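Local coordinates for protein sulfate transporter 4.1, chloroplastic (Arabidopsis thaliana, PDB 7LHV) that cotransports protons and sulfate across the membrane as a secondary active symporter, and may play a role in regulating sulfate assimilation, at residues S210-A215 against T470-F475; S535-A540 against S584-A589; Y544-L549 against K591-E596. All blocks are in the same frame, centred on the assembly; numbering follows the deposited sequence.

Interaction 1: S210-A215 against T470-F475; sequences SGFTSA and TITLFF
A215 and F212 on helix 206-229 close around T472 near the end of helix 459-474. The two short helical segments run in the same general direction, 27° apart, with axes 8.4 Å from each other at closest. The tight part is small. A215 CB lies 3.6 Å from T472 CB, and the T472 methyl is next to it. That methyl also serves the ring: F212 CD1 is 3.6 Å from T472 CG2, and the two side chains cross at about a right angle. The methyl approaches the ring obliquely. T472 OG1 lies at the ring edge, in its plane, 3.7 Å from F212 CD1, and is hydrogen-bonded to T468 O one turn back. F212 CG is anti to the backbone N (chi1 172°), which carries the ring forward to T472 although its CB does not face the other helix. L473 adds to the contact: its CD1 is 3.7 Å from A215 O and 4.0 Å from A215 CB. On the flank of helix 206-229, S214 OG gives a hydrogen bond of 2.8 Å to S210 O and is also bonded to D447 N. S214 N reaches S210 O from the opposite face of its plane. The loose side is past the contact, where helix 459-474 ends and F474 and F475 lie on the surface, possibly against lipid. Around this buried joint, F212 also packs on I477 and V481 of helix 477-496 and lies about 4 Å from a bound sphingosine phosphate lipid, while L473 touches I239 of helix 239-249.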
loop_
_atom_site.group_PDB
_atom_site.type_symbol
_atom_site.label_atom_id
_atom_site.label_comp_id
_atom_site.label_asym_id
_atom_site.label_seq_id
_atom_site.Cartn_x
_atom_site.Cartn_y
_atom_site.Cartn_z
ATOM N N SER A 210 17.497 1.688 6.298
ATOM C CA SER A 210 18.949 1.780 6.402
ATOM C C SER A 210 19.535 2.625 5.279
ATOM O O SER A 210 20.425 3.450 5.516
ATOM C CB SER A 210 19.563 0.383 6.396
ATOM O OG SER A 210 20.977 0.449 6.401
ATOM N N GLY A 211 19.052 2.437 4.050
ATOM C CA GLY A 211 19.547 3.246 2.946
ATOM C C GLY A 211 19.198 4.711 3.096
ATOM O O GLY A 211 20.033 5.589 2.854
ATOM N N PHE A 212 17.960 4.998 3.508
ATOM C CA PHE A 212 17.560 6.380 3.735
ATOM C C PHE A 212 18.399 7.022 4.831
ATOM O O PHE A 212 18.827 8.174 4.702
ATOM C CB PHE A 212 16.075 6.438 4.083
ATOM C CG PHE A 212 15.604 7.790 4.520
ATOM C CD1 PHE A 212 15.477 8.820 3.609
ATOM C CD2 PHE A 212 15.281 8.029 5.842
ATOM C CE1 PHE A 212 15.043 10.064 4.010
ATOM C CE2 PHE A 212 14.845 9.272 6.249
ATOM C CZ PHE A 212 14.727 10.290 5.331
ATOM N N THR A 213 18.659 6.285 5.911
ATOM C CA THR A 213 19.464 6.816 7.005
ATOM C C THR A 213 20.906 7.055 6.577
ATOM O O THR A 213 21.513 8.057 6.968
ATOM C CB THR A 213 19.403 5.869 8.199
ATOM O OG1 THR A 213 18.039 5.708 8.608
ATOM C CG2 THR A 213 20.201 6.425 9.361
ATOM N N SER A 214 21.480 6.149 5.781
ATOM C CA SER A 214 22.844 6.354 5.300
ATOM C C SER A 214 22.939 7.588 4.407
ATOM O O SER A 214 23.871 8.396 4.539
ATOM C CB SER A 214 23.324 5.115 4.549
ATOM O OG SER A 214 23.188 3.957 5.348
ATOM N N ALA A 215 21.984 7.747 3.487
ATOM C CA ALA A 215 21.986 8.931 2.635
ATOM C C ALA A 215 21.803 10.199 3.458
ATOM O O ALA A 215 22.450 11.219 3.194
ATOM C CB ALA A 215 20.899 8.814 1.573
ATOM N N THR A 470 20.656 5.986 -3.156
ATOM C CA THR A 470 21.031 6.840 -4.278
ATOM C C THR A 470 19.996 7.929 -4.521
ATOM O O THR A 470 20.349 9.092 -4.754
ATOM C CB THR A 470 21.221 5.993 -5.535
ATOM O OG1 THR A 470 22.337 5.111 -5.353
ATOM C CG2 THR A 470 21.477 6.876 -6.739
ATOM N N ILE A 471 18.711 7.579 -4.461
ATOM C CA ILE A 471 17.674 8.566 -4.733
ATOM C C ILE A 471 17.627 9.615 -3.630
ATOM O O ILE A 471 17.483 10.812 -3.906
ATOM C CB ILE A 471 16.317 7.868 -4.930
ATOM C CG1 ILE A 471 16.249 7.266 -6.332
ATOM C CG2 ILE A 471 15.173 8.839 -4.720
ATOM C CD1 ILE A 471 14.990 6.500 -6.605
ATOM N N THR A 472 17.763 9.201 -2.368
ATOM C CA THR A 472 17.802 10.180 -1.289
ATOM C C THR A 472 19.043 11.059 -1.379
ATOM O O THR A 472 18.986 12.245 -1.035
ATOM C CB THR A 472 17.742 9.472 0.063
ATOM O OG1 THR A 472 16.626 8.576 0.082
ATOM C CG2 THR A 472 17.592 10.475 1.186
ATOM N N LEU A 473 20.161 10.508 -1.848
ATOM C CA LEU A 473 21.382 11.293 -1.974
ATOM C C LEU A 473 21.252 12.348 -3.065
ATOM O O LEU A 473 21.561 13.525 -2.844
ATOM C CB LEU A 473 22.557 10.362 -2.263
ATOM C CG LEU A 473 23.926 10.756 -1.721
ATOM C CD1 LEU A 473 23.927 10.720 -0.209
ATOM C CD2 LEU A 473 25.000 9.847 -2.290
ATOM N N PHE A 474 20.788 11.950 -4.250
ATOM C CA PHE A 474 20.781 12.851 -5.397
ATOM C C PHE A 474 19.514 13.690 -5.480
ATOM O O PHE A 474 19.572 14.856 -5.879
ATOM C CB PHE A 474 20.972 12.054 -6.686
ATOM C CG PHE A 474 22.380 11.598 -6.901
ATOM C CD1 PHE A 474 23.339 12.477 -7.368
ATOM C CD2 PHE A 474 22.749 10.297 -6.621
ATOM C CE1 PHE A 474 24.639 12.063 -7.559
ATOM C CE2 PHE A 474 24.048 9.878 -6.812
ATOM C CZ PHE A 474 24.994 10.761 -7.281
ATOM N N PHE A 475 18.374 13.122 -5.121
ATOM C CA PHE A 475 17.122 13.852 -5.076
ATOM C C PHE A 475 16.822 14.229 -3.628
ATOM O O PHE A 475 17.644 14.035 -2.729
ATOM C CB PHE A 475 16.013 13.018 -5.718
ATOM C CG PHE A 475 16.316 12.602 -7.128
ATOM C CD1 PHE A 475 16.014 13.435 -8.189
ATOM C CD2 PHE A 475 16.918 11.385 -7.390
ATOM C CE1 PHE A 475 16.300 13.055 -9.484
ATOM C CE2 PHE A 475 17.206 11.002 -8.683
ATOM C CZ PHE A 475 16.897 11.838 -9.730
#

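Interaction 2: S535-A540 against S584-A589; sequences SPIYFA and SSAVEA
I537 and A586 make the apolar part of this contact. I537 CG2 lies 3.6 Å from A586 CB, and I537 CB is also close, so the methyl of A586 rests against the branched base of the isoleucine. With CG2 anti to the backbone N and CG1 beside that nitrogen, the short branch is the one that meets the helix. I537 packs further on I542 of helix 542-560. The mixed part is lighter. S585 OG lies 4.0 Å from F539 CB, a van der Waals approach of a hydroxyl to a methylene. With F539 CG between the backbone N and the carbonyl carbon (chi1 54°), the ring leads away from the helix and packs on F203 of the second subunit. Polar bonds lie around the contact, not across it. In the loop, N541 bonds P536 O through ND2 and Y538 N through OD1. Backbone bonding of I537 with H581 ties the loop to the chain just before helix 584-599. At the start of that helix, A586 N bonds to D583 OD1, and S584 OG bonds to D461 of the second subunit. Within the STAS domain the contact joins the loop that follows strand 527-533 to the first turn of helix 584-599. It rests on van der Waals packing, apolar at I537 and A586 and mixed at F539 and S585, with the hydrogen bonds beside it.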
loop_
_atom_site.group_PDB
_atom_site.type_symbol
_atom_site.label_atom_id
_atom_site.label_comp_id
_atom_site.label_asym_id
_atom_site.label_seq_id
_atom_site.Cartn_x
_atom_site.Cartn_y
_atom_site.Cartn_z
ATOM N N SER A 535 -2.555 -20.478 1.788
ATOM C CA SER A 535 -2.763 -19.125 2.287
ATOM C C SER A 535 -4.247 -18.858 2.489
ATOM O O SER A 535 -5.084 -19.509 1.853
ATOM C CB SER A 535 -2.183 -18.093 1.321
ATOM O OG SER A 535 -2.630 -18.336 0.000
ATOM N N PRO A 536 -4.617 -17.924 3.363
ATOM C CA PRO A 536 -6.009 -17.474 3.399
ATOM C C PRO A 536 -6.379 -16.777 2.101
ATOM O O PRO A 536 -5.555 -16.109 1.473
ATOM C CB PRO A 536 -6.039 -16.503 4.584
ATOM C CG PRO A 536 -4.633 -16.072 4.752
ATOM C CD PRO A 536 -3.797 -17.250 4.380
ATOM N N ILE A 537 -7.635 -16.933 1.702
ATOM C CA ILE A 537 -8.137 -16.365 0.458
ATOM C C ILE A 537 -8.914 -15.099 0.788
ATOM O O ILE A 537 -9.863 -15.130 1.578
ATOM C CB ILE A 537 -9.013 -17.366 -0.307
ATOM C CG1 ILE A 537 -8.319 -18.722 -0.403
ATOM C CG2 ILE A 537 -9.324 -16.843 -1.688
ATOM C CD1 ILE A 537 -9.141 -19.774 -1.101
ATOM N N TYR A 538 -8.511 -13.986 0.186
ATOM C CA TYR A 538 -9.201 -12.717 0.367
ATOM C C TYR A 538 -9.059 -11.918 -0.923
ATOM O O TYR A 538 -8.573 -12.431 -1.936
ATOM C CB TYR A 538 -8.678 -11.982 1.610
ATOM C CG TYR A 538 -7.239 -11.521 1.549
ATOM C CD1 TYR A 538 -6.199 -12.429 1.459
ATOM C CD2 TYR A 538 -6.922 -10.174 1.615
ATOM C CE1 TYR A 538 -4.890 -12.013 1.410
ATOM C CE2 TYR A 538 -5.616 -9.748 1.572
ATOM C CZ TYR A 538 -4.604 -10.672 1.468
ATOM O OH TYR A 538 -3.296 -10.255 1.423
ATOM N N PHE A 539 -9.491 -10.657 -0.892
ATOM C CA PHE A 539 -9.638 -9.900 -2.131
ATOM C C PHE A 539 -8.313 -9.648 -2.839
ATOM O O PHE A 539 -8.313 -9.417 -4.051
ATOM C CB PHE A 539 -10.337 -8.566 -1.868
ATOM C CG PHE A 539 -9.690 -7.734 -0.800
ATOM C CD1 PHE A 539 -8.673 -6.854 -1.117
ATOM C CD2 PHE A 539 -10.116 -7.813 0.512
ATOM C CE1 PHE A 539 -8.082 -6.080 -0.143
ATOM C CE2 PHE A 539 -9.525 -7.040 1.489
ATOM C CZ PHE A 539 -8.509 -6.174 1.160
ATOM N N ALA A 540 -7.191 -9.675 -2.120
ATOM C CA ALA A 540 -5.917 -9.345 -2.751
ATOM C C ALA A 540 -5.418 -10.478 -3.640
ATOM O O ALA A 540 -4.922 -10.229 -4.745
ATOM C CB ALA A 540 -4.875 -8.999 -1.691
ATOM N N SER A 584 -15.950 -12.615 1.169
ATOM C CA SER A 584 -17.013 -12.701 0.171
ATOM C C SER A 584 -16.455 -12.908 -1.230
ATOM O O SER A 584 -17.026 -13.659 -2.031
ATOM C CB SER A 584 -17.865 -11.437 0.217
ATOM O OG SER A 584 -17.158 -10.349 -0.348
ATOM N N SER A 585 -15.354 -12.229 -1.557
ATOM C CA SER A 585 -14.749 -12.404 -2.874
ATOM C C SER A 585 -14.351 -13.854 -3.102
ATOM O O SER A 585 -14.475 -14.375 -4.216
ATOM C CB SER A 585 -13.538 -11.485 -3.025
ATOM O OG SER A 585 -13.902 -10.128 -2.848
ATOM N N ALA A 586 -13.888 -14.528 -2.048
ATOM C CA ALA A 586 -13.473 -15.918 -2.180
ATOM C C ALA A 586 -14.640 -16.812 -2.575
ATOM O O ALA A 586 -14.524 -17.623 -3.499
ATOM C CB ALA A 586 -12.845 -16.400 -0.875
ATOM N N VAL A 587 -15.778 -16.681 -1.890
ATOM C CA VAL A 587 -16.912 -17.545 -2.202
ATOM C C VAL A 587 -17.519 -17.179 -3.551
ATOM O O VAL A 587 -17.978 -18.055 -4.294
ATOM C CB VAL A 587 -17.957 -17.515 -1.072
ATOM C CG1 VAL A 587 -17.453 -18.298 0.124
ATOM C CG2 VAL A 587 -18.280 -16.098 -0.673
ATOM N N GLU A 588 -17.533 -15.888 -3.898
ATOM C CA GLU A 588 -18.015 -15.503 -5.224
ATOM C C GLU A 588 -17.156 -16.121 -6.322
ATOM O O GLU A 588 -17.677 -16.680 -7.297
ATOM C CB GLU A 588 -18.048 -13.982 -5.353
ATOM C CG GLU A 588 -19.399 -13.370 -5.031
ATOM C CD GLU A 588 -20.462 -13.741 -6.053
ATOM O OE1 GLU A 588 -20.283 -13.417 -7.246
ATOM O OE2 GLU A 588 -21.475 -14.361 -5.664
ATOM N N ALA A 589 -15.832 -16.044 -6.173
ATOM C CA ALA A 589 -14.948 -16.646 -7.162
ATOM C C ALA A 589 -15.097 -18.160 -7.187
ATOM O O ALA A 589 -15.026 -18.775 -8.254
ATOM C CB ALA A 589 -13.500 -16.254 -6.885
#

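Interaction 3: Y544-L549 against K591-E596; sequences YIKDRL and KELYQE
K546 on helix 542-560 runs past L593 of helix 584-599, and its chain can be traced outward. Its CB points neither at nor away from the other helix. CG comes nearest, 3.6 Å from L593 CD2. CD stays on the same methyl, at 4.0 Å. The chain then bends, with CE turned back toward CB (chi3 -65°), and passes the leucine obliquely. NZ ends 4.2 Å from E592 OE1. The opposite charges probably attract, but the two atoms are too far apart for a direct ion pair; both residues are partly exposed. The second methyl of the leucine serves a different partner: L593 CD1 is 4.0 Å from L549 CB. L593 thus meets two residues about one helical turn apart.

These helices belong to the STAS domain. Helix 542-560 links parallel strands 527-533 and 569-575, and helix 584-599 links 569-575 and 603-606. Each is the helix of a beta-alpha-beta crossover. Neighbours on the sheet, they run nearly parallel, 14° apart, with segment axes 11.0 Å from each other.

On the side of helix 542-560 turned from the contact, Y544 and R548 pair within their own helix. R548 NH1 donates to Y544 OH at 3.0 Å, with the hydroxyl almost in the guanidinium plane, and R548 CG lies above one face of the tyrosine ring, near its edge. Further along, E596 forms a salt bridge with R550, and L549 O accepts a hydrogen bond from Y597 OH.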
loop_
_atom_site.group_PDB
_atom_site.type_symbol
_atom_site.label_atom_id
_atom_site.label_comp_id
_atom_site.label_asym_id
_atom_site.label_seq_id
_atom_site.Cartn_x
_atom_site.Cartn_y
_atom_site.Cartn_z
ATOM N N TYR A 544 -5.168 -14.173 -8.621
ATOM C CA TYR A 544 -4.157 -15.182 -8.915
ATOM C C TYR A 544 -4.721 -16.586 -8.747
ATOM O O TYR A 544 -4.442 -17.477 -9.557
ATOM C CB TYR A 544 -2.939 -14.981 -8.016
ATOM C CG TYR A 544 -1.827 -15.978 -8.244
ATOM C CD1 TYR A 544 -0.866 -15.771 -9.221
ATOM C CD2 TYR A 544 -1.735 -17.130 -7.476
ATOM C CE1 TYR A 544 0.150 -16.681 -9.428
ATOM C CE2 TYR A 544 -0.724 -18.043 -7.673
ATOM C CZ TYR A 544 0.214 -17.817 -8.649
ATOM O OH TYR A 544 1.223 -18.731 -8.845
ATOM N N ILE A 545 -5.512 -16.802 -7.696
ATOM C CA ILE A 545 -6.106 -18.115 -7.474
ATOM C C ILE A 545 -7.088 -18.447 -8.588
ATOM O O ILE A 545 -7.149 -19.589 -9.063
ATOM C CB ILE A 545 -6.766 -18.172 -6.086
ATOM C CG1 ILE A 545 -5.702 -18.035 -4.998
ATOM C CG2 ILE A 545 -7.532 -19.466 -5.910
ATOM C CD1 ILE A 545 -6.246 -17.627 -3.661
ATOM N N LYS A 546 -7.866 -17.457 -9.031
ATOM C CA LYS A 546 -8.783 -17.682 -10.142
ATOM C C LYS A 546 -8.029 -18.075 -11.404
ATOM O O LYS A 546 -8.435 -19.003 -12.112
ATOM C CB LYS A 546 -9.629 -16.436 -10.391
ATOM C CG LYS A 546 -10.922 -16.403 -9.599
ATOM C CD LYS A 546 -11.913 -15.406 -10.177
ATOM C CE LYS A 546 -11.398 -13.984 -10.068
ATOM N NZ LYS A 546 -12.506 -13.013 -9.870
ATOM N N ASP A 547 -6.922 -17.389 -11.699
ATOM C CA ASP A 547 -6.135 -17.733 -12.883
ATOM C C ASP A 547 -5.544 -19.133 -12.772
ATOM O O ASP A 547 -5.557 -19.907 -13.742
ATOM C CB ASP A 547 -5.026 -16.705 -13.085
ATOM C CG ASP A 547 -5.561 -15.314 -13.340
ATOM O OD1 ASP A 547 -6.789 -15.119 -13.230
ATOM O OD2 ASP A 547 -4.753 -14.412 -13.647
ATOM N N ARG A 548 -5.017 -19.479 -11.595
ATOM C CA ARG A 548 -4.430 -20.801 -11.406
ATOM C C ARG A 548 -5.472 -21.897 -11.555
ATOM O O ARG A 548 -5.182 -22.970 -12.096
ATOM C CB ARG A 548 -3.752 -20.886 -10.041
ATOM C CG ARG A 548 -2.487 -20.062 -9.932
ATOM C CD ARG A 548 -1.426 -20.592 -10.876
ATOM N NE ARG A 548 -1.168 -22.009 -10.658
ATOM C CZ ARG A 548 -0.259 -22.488 -9.819
ATOM N NH1 ARG A 548 0.514 -21.685 -9.107
ATOM N NH2 ARG A 548 -0.124 -23.804 -9.692
ATOM N N LEU A 549 -6.690 -21.658 -11.065
ATOM C CA LEU A 549 -7.739 -22.659 -11.206
ATOM C C LEU A 549 -8.288 -22.705 -12.629
ATOM O O LEU A 549 -8.778 -23.754 -13.064
ATOM C CB LEU A 549 -8.852 -22.388 -10.197
ATOM C CG LEU A 549 -8.408 -22.539 -8.738
ATOM C CD1 LEU A 549 -9.546 -22.229 -7.784
ATOM C CD2 LEU A 549 -7.853 -23.926 -8.483
ATOM N N LYS A 591 -17.821 -19.882 -6.555
ATOM C CA LYS A 591 -19.045 -20.170 -7.296
ATOM C C LYS A 591 -18.844 -19.977 -8.796
ATOM O O LYS A 591 -19.330 -20.781 -9.605
ATOM C CB LYS A 591 -20.186 -19.292 -6.786
ATOM C CG LYS A 591 -20.699 -19.695 -5.415
ATOM C CD LYS A 591 -22.034 -19.044 -5.101
ATOM C CE LYS A 591 -21.868 -17.586 -4.718
ATOM N NZ LYS A 591 -23.108 -17.039 -4.105
ATOM N N GLU A 592 -18.128 -18.919 -9.187
ATOM C CA GLU A 592 -17.867 -18.698 -10.608
ATOM C C GLU A 592 -17.046 -19.836 -11.208
ATOM O O GLU A 592 -17.349 -20.315 -12.309
ATOM C CB GLU A 592 -17.160 -17.361 -10.815
ATOM C CG GLU A 592 -18.023 -16.155 -10.501
ATOM C CD GLU A 592 -17.271 -14.848 -10.654
ATOM O OE1 GLU A 592 -16.111 -14.878 -11.117
ATOM O OE2 GLU A 592 -17.840 -13.790 -10.312
ATOM N N LEU A 593 -16.001 -20.279 -10.507
ATOM C CA LEU A 593 -15.197 -21.395 -11.003
ATOM C C LEU A 593 -15.992 -22.690 -11.035
ATOM O O LEU A 593 -15.799 -23.511 -11.935
ATOM C CB LEU A 593 -13.921 -21.564 -10.175
ATOM C CG LEU A 593 -12.699 -20.699 -10.498
ATOM C CD1 LEU A 593 -12.208 -21.037 -11.892
ATOM C CD2 LEU A 593 -12.971 -19.216 -10.408
ATOM N N TYR A 594 -16.889 -22.903 -10.070
ATOM C CA TYR A 594 -17.730 -24.093 -10.130
ATOM C C TYR A 594 -18.633 -24.067 -11.356
ATOM O O TYR A 594 -18.809 -25.088 -12.033
ATOM C CB TYR A 594 -18.569 -24.225 -8.865
ATOM C CG TYR A 594 -19.649 -25.264 -9.008
ATOM C CD1 TYR A 594 -19.333 -26.611 -9.083
ATOM C CD2 TYR A 594 -20.984 -24.900 -9.098
ATOM C CE1 TYR A 594 -20.315 -27.565 -9.225
ATOM C CE2 TYR A 594 -21.973 -25.848 -9.241
ATOM C CZ TYR A 594 -21.634 -27.179 -9.304
ATOM O OH TYR A 594 -22.618 -28.129 -9.445
ATOM N N GLN A 595 -19.224 -22.907 -11.653
ATOM C CA GLN A 595 -20.066 -22.801 -12.839
ATOM C C GLN A 595 -19.257 -23.030 -14.110
ATOM O O GLN A 595 -19.702 -23.736 -15.023
ATOM C CB GLN A 595 -20.758 -21.440 -12.872
ATOM C CG GLN A 595 -21.832 -21.276 -11.810
ATOM C CD GLN A 595 -22.379 -19.866 -11.745
ATOM O OE1 GLN A 595 -21.733 -18.917 -12.184
ATOM N NE2 GLN A 595 -23.577 -19.724 -11.193
ATOM N N GLU A 596 -18.056 -22.450 -14.182
ATOM C CA GLU A 596 -17.214 -22.657 -15.357
ATOM C C GLU A 596 -16.770 -24.111 -15.483
ATOM O O GLU A 596 -16.571 -24.602 -16.599
ATOM C CB GLU A 596 -15.999 -21.733 -15.310
ATOM C CG GLU A 596 -16.330 -20.256 -15.415
ATOM C CD GLU A 596 -15.109 -19.375 -15.236
ATOM O OE1 GLU A 596 -13.988 -19.916 -15.167
ATOM O OE2 GLU A 596 -15.270 -18.138 -15.164
#

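In the fold
Interaction 1 stands apart, joining two helices of the membrane domain. Its centre is 39 Å from that of interaction 2 and 44 Å from that of interaction 3. Interactions 2 and 3 both lie in the STAS domain, share helix 584-599 and touch each other: I537 CG2 is 3.7 Å from I545 CD1, and A589 CB is 3.7 Å from K546 CG. Interactions 1 and 2 are mostly buried, while interaction 3 is only partly buried, with K546 and E592, both charged, partly exposed. Small residues and an aromatic ring fit together in 210-215/470-475, whereas aliphatic groups dominate the two STAS contacts. Both of these also reach the second subunit, which interaction 1 does not.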